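Local coordinates for protein putative O-acetylhomoserine (Thiol)-lyase (PDB 4OC9) that probably uses pyridoxal 5'-phosphate to make homocysteine from O-acetylhomoserine and sulfide, a reaction assigned to O-acetylhomoserine sulfhydrylases of the trans-sulfuration enzyme family, at residues K295-L307 with L404-L418. Numbering follows the deposited sequence.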
ATOM      1  N   LYS D 295      -4.261  27.384  -0.301  1.00 15.66           N
ATOM      2  CA  LYS D 295      -5.556  27.327   0.378  1.00 15.58           C
ATOM      3  C   LYS D 295      -5.306  27.350   1.890  1.00 13.46           C
ATOM      4  O   LYS D 295      -6.009  28.011   2.650  1.00 11.53           O
ATOM      5  CB  LYS D 295      -6.332  26.058   0.026  1.00 17.82           C
ATOM      6  CG  LYS D 295      -7.711  25.976   0.669  1.00 20.45           C
ATOM      7  CD  LYS D 295      -8.635  27.036   0.103  1.00 25.92           C
ATOM      8  CE  LYS D 295     -10.037  27.038   0.727  1.00 31.54           C
ATOM      9  NZ  LYS D 295     -10.863  25.814   0.557  1.00 34.75           N
ATOM     10  N   HIS D 296      -4.350  26.552   2.342  1.00 13.37           N
ATOM     11  CA  HIS D 296      -4.052  26.540   3.753  1.00 12.77           C
ATOM     12  C   HIS D 296      -3.777  27.973   4.211  1.00 12.44           C
ATOM     13  O   HIS D 296      -4.240  28.384   5.285  1.00 11.50           O
ATOM     14  CB  HIS D 296      -2.809  25.720   4.113  1.00 12.51           C
ATOM     15  CG  HIS D 296      -2.973  24.233   4.057  1.00 12.53           C
ATOM     16  ND1 HIS D 296      -3.589  23.524   5.068  1.00 12.31           N
ATOM     17  CD2 HIS D 296      -2.423  23.313   3.238  1.00 11.95           C
ATOM     18  CE1 HIS D 296      -3.517  22.241   4.806  1.00 12.39           C
ATOM     19  NE2 HIS D 296      -2.824  22.087   3.694  1.00 12.88           N
ATOM     20  N   SER D 297      -2.980  28.683   3.417  1.00 11.74           N
ATOM     21  CA  SER D 297      -2.581  30.064   3.738  1.00 12.56           C
ATOM     22  C   SER D 297      -3.738  31.032   3.726  1.00 11.94           C
ATOM     23  O   SER D 297      -3.893  31.829   4.625  1.00 12.32           O
ATOM     24  CB  SER D 297      -1.452  30.518   2.808  1.00 12.32           C
ATOM     25  OG  SER D 297      -0.281  29.713   2.992  1.00 11.84           O
ATOM     26  N   GLN D 298      -4.531  30.974   2.685  1.00 13.58           N
ATOM     27  CA  GLN D 298      -5.697  31.843   2.574  1.00 14.83           C
ATOM     28  C   GLN D 298      -6.646  31.593   3.775  1.00 13.81           C
ATOM     29  O   GLN D 298      -7.135  32.547   4.383  1.00 12.58           O
ATOM     30  CB  GLN D 298      -6.426  31.582   1.251  1.00 15.76           C
ATOM     31  CG  GLN D 298      -5.613  31.967   0.022  1.00 18.23           C
ATOM     32  CD  GLN D 298      -6.190  31.420  -1.292  1.00 24.82           C
ATOM     33  OE1 GLN D 298      -6.818  30.353  -1.322  1.00 23.49           O
ATOM     34  NE2 GLN D 298      -5.906  32.108  -2.392  1.00 28.05           N
ATOM     35  N   ASN D 299      -6.929  30.324   4.081  1.00 11.13           N
ATOM     36  CA  ASN D 299      -7.781  30.027   5.215  1.00 10.31           C
ATOM     37  C   ASN D 299      -7.188  30.524   6.521  1.00 10.89           C
ATOM     38  O   ASN D 299      -7.885  31.121   7.332  1.00 10.25           O
ATOM     39  CB  ASN D 299      -8.054  28.543   5.365  1.00  9.79           C
ATOM     40  CG  ASN D 299      -9.064  28.007   4.365  1.00  9.19           C
ATOM     41  OD1 ASN D 299      -9.760  28.757   3.715  1.00  9.40           O
ATOM     42  ND2 ASN D 299      -9.181  26.685   4.295  1.00  9.00           N
ATOM     43  N   ALA D 300      -5.897  30.290   6.729  1.00 11.29           N
ATOM     44  CA  ALA D 300      -5.255  30.719   7.959  1.00 11.66           C
ATOM     45  C   ALA D 300      -5.382  32.200   8.187  1.00 13.09           C
ATOM     46  O   ALA D 300      -5.628  32.661   9.316  1.00 11.51           O
ATOM     47  CB  ALA D 300      -3.789  30.324   7.964  1.00 12.34           C
ATOM     48  N   GLU D 301      -5.206  32.966   7.115  1.00 16.36           N
ATOM     49  CA  GLU D 301      -5.289  34.419   7.207  1.00 19.90           C
ATOM     50  C   GLU D 301      -6.671  34.879   7.637  1.00 17.89           C
ATOM     51  O   GLU D 301      -6.776  35.732   8.509  1.00 18.94           O
ATOM     52  CB  GLU D 301      -4.854  35.064   5.919  1.00 24.24           C
ATOM     53  CG  GLU D 301      -4.720  36.569   6.021  1.00 32.57           C
ATOM     54  CD  GLU D 301      -3.909  37.079   4.782  1.00 41.18           C
ATOM     55  OE1 GLU D 301      -4.016  38.218   4.219  1.00 45.54           O
ATOM     56  OE2 GLU D 301      -3.058  36.249   4.355  1.00 34.83           O
ATOM     57  N   LYS D 302      -7.714  34.291   7.065  1.00 17.33           N
ATOM     58  CA  LYS D 302      -9.084  34.648   7.434  1.00 16.18           C
ATOM     59  C   LYS D 302      -9.395  34.283   8.871  1.00 15.62           C
ATOM     60  O   LYS D 302      -9.997  35.081   9.598  1.00 17.03           O
ATOM     61  CB  LYS D 302     -10.045  34.007   6.542  1.00 18.09           C
ATOM     62  CG  LYS D 302      -9.928  34.520   5.125  1.00 23.75           C
ATOM     63  CD  LYS D 302     -10.825  33.723   4.194  1.00 28.45           C
ATOM     64  CE  LYS D 302     -10.682  34.204   2.765  1.00 32.48           C
ATOM     65  NZ  LYS D 302     -11.494  33.327   1.887  1.00 34.85           N
ATOM     66  N   VAL D 303      -8.927  33.124   9.306  1.00 12.74           N
ATOM     67  CA  VAL D 303      -9.121  32.694  10.677  1.00 12.17           C
ATOM     68  C   VAL D 303      -8.326  33.650  11.588  1.00 12.49           C
ATOM     69  O   VAL D 303      -8.806  34.056  12.647  1.00 13.98           O
ATOM     70  CB  VAL D 303      -8.652  31.237  10.902  1.00 12.31           C
ATOM     71  CG1 VAL D 303      -8.647  30.854  12.370  1.00 12.30           C
ATOM     72  CG2 VAL D 303      -9.522  30.280  10.115  1.00 13.23           C
ATOM     73  N   ALA D 304      -7.121  34.011  11.189  1.00 12.06           N
ATOM     74  CA  ALA D 304      -6.310  34.910  11.998  1.00 11.99           C
ATOM     75  C   ALA D 304      -6.992  36.264  12.184  1.00 11.66           C
ATOM     76  O   ALA D 304      -7.066  36.783  13.300  1.00 11.22           O
ATOM     77  CB  ALA D 304      -4.948  35.096  11.362  1.00 12.15           C
ATOM     78  N   ASN D 305      -7.492  36.827  11.095  1.00 12.10           N
ATOM     79  CA  ASN D 305      -8.194  38.116  11.154  1.00 13.91           C
ATOM     80  C   ASN D 305      -9.425  38.055  12.067  1.00 14.95           C
ATOM     81  O   ASN D 305      -9.729  38.998  12.791  1.00 14.54           O
ATOM     82  CB  ASN D 305      -8.585  38.607   9.749  1.00 14.66           C
ATOM     83  CG  ASN D 305      -7.384  38.971   8.908  1.00 16.16           C
ATOM     84  OD1 ASN D 305      -6.311  39.269   9.440  1.00 18.47           O
ATOM     85  ND2 ASN D 305      -7.561  39.000   7.601  1.00 15.82           N
ATOM     86  N   PHE D 306     -10.154  36.944  11.985  1.00 16.74           N
ATOM     87  CA  PHE D 306     -11.343  36.724  12.808  1.00 15.48           C
ATOM     88  C   PHE D 306     -10.964  36.656  14.271  1.00 14.83           C
ATOM     89  O   PHE D 306     -11.590  37.294  15.097  1.00 15.67           O
ATOM     90  CB  PHE D 306     -12.058  35.436  12.396  1.00 16.44           C
ATOM     91  CG  PHE D 306     -12.999  34.912  13.445  1.00 15.46           C
ATOM     92  CD1 PHE D 306     -14.258  35.435  13.614  1.00 15.97           C
ATOM     93  CD2 PHE D 306     -12.606  33.895  14.248  1.00 16.26           C
ATOM     94  CE1 PHE D 306     -15.098  34.944  14.589  1.00 14.80           C
ATOM     95  CE2 PHE D 306     -13.439  33.387  15.222  1.00 16.57           C
ATOM     96  CZ  PHE D 306     -14.677  33.931  15.409  1.00 14.42           C
ATOM     97  N   LEU D 307      -9.971  35.842  14.595  1.00 13.47           N
ATOM     98  CA  LEU D 307      -9.547  35.733  15.965  1.00 13.93           C
ATOM     99  C   LEU D 307      -9.042  37.088  16.495  1.00 15.99           C
ATOM    100  O   LEU D 307      -9.308  37.466  17.639  1.00 15.49           O
ATOM    101  CB  LEU D 307      -8.411  34.704  16.101  1.00 13.91           C
ATOM    102  CG  LEU D 307      -8.755  33.229  15.833  1.00 15.29           C
ATOM    103  CD1 LEU D 307      -7.531  32.353  15.764  1.00 15.16           C
ATOM    104  CD2 LEU D 307      -9.729  32.720  16.884  1.00 14.88           C
ATOM    105  N   LEU D 404      -3.273  26.123  16.332  1.00 12.90           N
ATOM    106  CA  LEU D 404      -4.162  25.606  15.342  1.00 14.43           C
ATOM    107  C   LEU D 404      -3.434  25.274  14.073  1.00 15.33           C
ATOM    108  O   LEU D 404      -2.502  25.947  13.705  1.00 17.93           O
ATOM    109  CB  LEU D 404      -5.220  26.644  14.928  1.00 15.73           C
ATOM    110  CG  LEU D 404      -6.171  27.237  15.964  1.00 15.53           C
ATOM    111  CD1 LEU D 404      -7.136  28.124  15.237  1.00 15.43           C
ATOM    112  CD2 LEU D 404      -6.928  26.143  16.713  1.00 14.92           C
ATOM    113  N   SER D 405      -3.865  24.210  13.414  1.00 13.09           N
ATOM    114  CA  SER D 405      -3.309  23.816  12.135  1.00 11.14           C
ATOM    115  C   SER D 405      -4.529  24.027  11.212  1.00 10.39           C
ATOM    116  O   SER D 405      -5.512  23.268  11.286  1.00  9.72           O
ATOM    117  CB  SER D 405      -2.859  22.371  12.082  1.00 10.89           C
ATOM    118  OG  SER D 405      -2.428  22.072  10.759  1.00  9.48           O
ATOM    119  N   ILE D 406      -4.448  25.025  10.345  1.00 10.10           N
ATOM    120  CA  ILE D 406      -5.548  25.338   9.471  1.00 10.47           C
ATOM    121  C   ILE D 406      -5.586  24.440   8.252  1.00 11.80           C
ATOM    122  O   ILE D 406      -4.624  24.356   7.489  1.00 15.07           O
ATOM    123  CB  ILE D 406      -5.542  26.808   9.050  1.00 10.39           C
ATOM    124  CG1 ILE D 406      -5.429  27.732  10.265  1.00 10.11           C
ATOM    125  CG2 ILE D 406      -6.802  27.132   8.242  1.00 10.04           C
ATOM    126  CD1 ILE D 406      -6.540  27.598  11.277  1.00  9.88           C
ATOM    127  N   GLY D 407      -6.720  23.765   8.086  1.00 11.63           N
ATOM    128  CA  GLY D 407      -6.924  22.825   6.994  1.00 12.48           C
ATOM    129  C   GLY D 407      -7.444  23.400   5.708  1.00 12.27           C
ATOM    130  O   GLY D 407      -7.328  24.597   5.473  1.00 14.53           O
ATOM    131  N   LEU D 408      -8.025  22.537   4.884  1.00 11.42           N
ATOM    132  CA  LEU D 408      -8.546  22.939   3.570  1.00 11.87           C
ATOM    133  C   LEU D 408     -10.055  23.098   3.551  1.00 12.93           C
ATOM    134  O   LEU D 408     -10.615  23.274   2.489  1.00 12.55           O
ATOM    135  CB  LEU D 408      -8.147  21.916   2.514  1.00 11.12           C
ATOM    136  CG  LEU D 408      -6.645  21.639   2.340  1.00 11.09           C
ATOM    137  CD1 LEU D 408      -6.464  20.545   1.305  1.00 11.29           C
ATOM    138  CD2 LEU D 408      -5.902  22.888   1.933  1.00 10.75           C
ATOM    139  N   GLU D 409     -10.702  23.020   4.720  1.00 14.12           N
ATOM    140  CA  GLU D 409     -12.152  23.169   4.779  1.00 13.83           C
ATOM    141  C   GLU D 409     -12.583  24.602   4.379  1.00 15.16           C
ATOM    142  O   GLU D 409     -11.753  25.498   4.195  1.00 16.12           O
ATOM    143  CB  GLU D 409     -12.752  22.932   6.175  1.00 13.12           C
ATOM    144  CG  GLU D 409     -12.472  21.629   6.906  1.00 14.11           C
ATOM    145  CD  GLU D 409     -11.141  21.572   7.652  1.00 15.25           C
ATOM    146  OE1 GLU D 409     -10.274  22.452   7.525  1.00 15.66           O
ATOM    147  OE2 GLU D 409     -10.982  20.629   8.449  1.00 17.53           O
ATOM    148  N   ASN D 410     -13.887  24.808   4.243  1.00 14.37           N
ATOM    149  CA  ASN D 410     -14.410  26.133   3.911  1.00 13.68           C
ATOM    150  C   ASN D 410     -14.183  27.072   5.118  1.00 12.78           C
ATOM    151  O   ASN D 410     -14.511  26.723   6.234  1.00 10.58           O
ATOM    152  CB  ASN D 410     -15.874  26.030   3.522  1.00 14.40           C
ATOM    153  CG  ASN D 410     -16.493  27.375   3.283  1.00 16.01           C
ATOM    154  OD1 ASN D 410     -16.660  28.157   4.209  1.00 16.26           O
ATOM    155  ND2 ASN D 410     -16.956  27.601   2.070  1.00 16.38           N
ATOM    156  N   SER D 411     -13.585  28.234   4.873  1.00 13.07           N
ATOM    157  CA  SER D 411     -13.272  29.189   5.937  1.00 13.50           C
ATOM    158  C   SER D 411     -14.464  29.627   6.793  1.00 13.53           C
ATOM    159  O   SER D 411     -14.318  29.818   7.987  1.00 13.54           O
ATOM    160  CB  SER D 411     -12.507  30.398   5.375  1.00 14.33           C
ATOM    161  OG  SER D 411     -13.241  31.081   4.346  1.00 13.13           O
ATOM    162  N   ASP D 412     -15.622  29.811   6.193  1.00 12.87           N
ATOM    163  CA  ASP D 412     -16.787  30.211   6.968  1.00 13.91           C
ATOM    164  C   ASP D 412     -17.128  29.117   7.955  1.00 14.62           C
ATOM    165  O   ASP D 412     -17.476  29.409   9.104  1.00 15.14           O
ATOM    166  CB  ASP D 412     -17.974  30.553   6.085  1.00 14.32           C
ATOM    167  CG  ASP D 412     -17.768  31.830   5.304  1.00 17.42           C
ATOM    168  OD1 ASP D 412     -16.954  32.691   5.729  1.00 20.57           O
ATOM    169  OD2 ASP D 412     -18.440  32.002   4.269  1.00 20.74           O
ATOM    170  N   ASP D 413     -17.054  27.861   7.507  1.00 14.10           N
ATOM    171  CA  ASP D 413     -17.328  26.710   8.388  1.00 14.27           C
ATOM    172  C   ASP D 413     -16.314  26.647   9.528  1.00 15.15           C
ATOM    173  O   ASP D 413     -16.673  26.401  10.674  1.00 15.84           O
ATOM    174  CB  ASP D 413     -17.259  25.408   7.618  1.00 13.73           C
ATOM    175  CG  ASP D 413     -18.369  25.246   6.648  1.00 13.30           C
ATOM    176  OD1 ASP D 413     -19.398  25.927   6.788  1.00 14.53           O
ATOM    177  OD2 ASP D 413     -18.241  24.409   5.736  1.00 14.37           O
ATOM    178  N   LEU D 414     -15.052  26.905   9.210  1.00 15.27           N
ATOM    179  CA  LEU D 414     -14.017  26.893  10.226  1.00 16.43           C
ATOM    180  C   LEU D 414     -14.214  28.006  11.257  1.00 16.57           C
ATOM    181  O   LEU D 414     -14.090  27.787  12.463  1.00 14.55           O
ATOM    182  CB  LEU D 414     -12.624  27.007   9.591  1.00 15.85           C
ATOM    183  CG  LEU D 414     -12.211  25.838   8.711  1.00 16.06           C
ATOM    184  CD1 LEU D 414     -10.812  26.106   8.189  1.00 16.39           C
ATOM    185  CD2 LEU D 414     -12.239  24.529   9.495  1.00 15.71           C
ATOM    186  N   ILE D 415     -14.494  29.209  10.755  1.00 17.19           N
ATOM    187  CA  ILE D 415     -14.703  30.381  11.611  1.00 14.71           C
ATOM    188  C   ILE D 415     -15.885  30.122  12.509  1.00 14.21           C
ATOM    189  O   ILE D 415     -15.812  30.341  13.699  1.00 14.20           O
ATOM    190  CB  ILE D 415     -14.886  31.626  10.763  1.00 15.40           C
ATOM    191  CG1 ILE D 415     -13.530  32.029  10.174  1.00 14.75           C
ATOM    192  CG2 ILE D 415     -15.385  32.765  11.627  1.00 16.48           C
ATOM    193  CD1 ILE D 415     -13.578  33.172   9.187  1.00 14.12           C
ATOM    194  N   ALA D 416     -16.966  29.598  11.939  1.00 13.62           N
ATOM    195  CA  ALA D 416     -18.151  29.292  12.728  1.00 12.72           C
ATOM    196  C   ALA D 416     -17.863  28.259  13.834  1.00 12.21           C
ATOM    197  O   ALA D 416     -18.403  28.360  14.935  1.00 12.45           O
ATOM    198  CB  ALA D 416     -19.276  28.780  11.836  1.00 12.82           C
ATOM    199  N   ASP D 417     -17.055  27.252  13.533  1.00 12.07           N
ATOM    200  CA  ASP D 417     -16.738  26.218  14.520  1.00 12.35           C
ATOM    201  C   ASP D 417     -15.930  26.875  15.657  1.00 12.05           C
ATOM    202  O   ASP D 417     -16.167  26.607  16.833  1.00 12.32           O
ATOM    203  CB  ASP D 417     -15.948  25.079  13.860  1.00 12.53           C
ATOM    204  CG  ASP D 417     -15.653  23.938  14.815  1.00 13.70           C
ATOM    205  OD1 ASP D 417     -16.544  23.538  15.600  1.00 15.32           O
ATOM    206  OD2 ASP D 417     -14.519  23.402  14.780  1.00 14.14           O
ATOM    207  N   LEU D 418     -14.947  27.699  15.311  1.00 12.40           N
ATOM    208  CA  LEU D 418     -14.135  28.383  16.347  1.00 12.26           C
ATOM    209  C   LEU D 418     -14.951  29.373  17.118  1.00 12.90           C
ATOM    210  O   LEU D 418     -14.794  29.526  18.315  1.00 11.13           O
ATOM    211  CB  LEU D 418     -12.993  29.135  15.750  1.00 11.32           C
ATOM    212  CG  LEU D 418     -11.846  28.359  15.209  1.00 12.02           C
ATOM    213  CD1 LEU D 418     -10.899  29.299  14.513  1.00 12.01           C
ATOM    214  CD2 LEU D 418     -11.145  27.643  16.356  1.00 12.94           C
TER
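His-296 and Asn-299 grip the backbone of the loop that links strand 401-405 to helix 411-422. The His-296 ring donates from ND1 to Ile-406 O at 2.8 Å, in both the ring plane and the carbonyl plane and nearly straight (168°), while Leu-408 CD2 lies over the centre of one ring face, 3.6 Å from the centroid; bond and methyl, with Tyr-207 edge-to-face as third neighbour, restrain the imidazole's rotation. Asn-299 ND2 reaches Gly-407 O at 3.0 Å (163°) and, by a weak bond, Glu-409 O, so one amide ties two carbonyls of the turn. Packing is tight beneath it: Ile-406 CG2 touches Asn-299 CB at 3.4 Å, Val-303 CG1 meets Leu-418 CD1 at 3.5 Å, and Phe-306 takes Ile-415 CG2 over a ring face, 3.6 Å from the centroid.

The solvent side is looser: Lys-302, its chain extended, merely passes Ser-411, with Lys-302 CD 3.6 Å from Ser-411 OG. Asn-410 OD1 N-caps helix 411-422 through weak bonds to Asp-412 N and Asp-413 N. The axes of 295-307 and 411-418 approach to 9.8 Å and cross at -36°; helices so packed, covering the sheet that includes strand 401-405, are consistent with the alpha/beta C-terminal domain of fold-type I pyridoxal-phosphate enzymes.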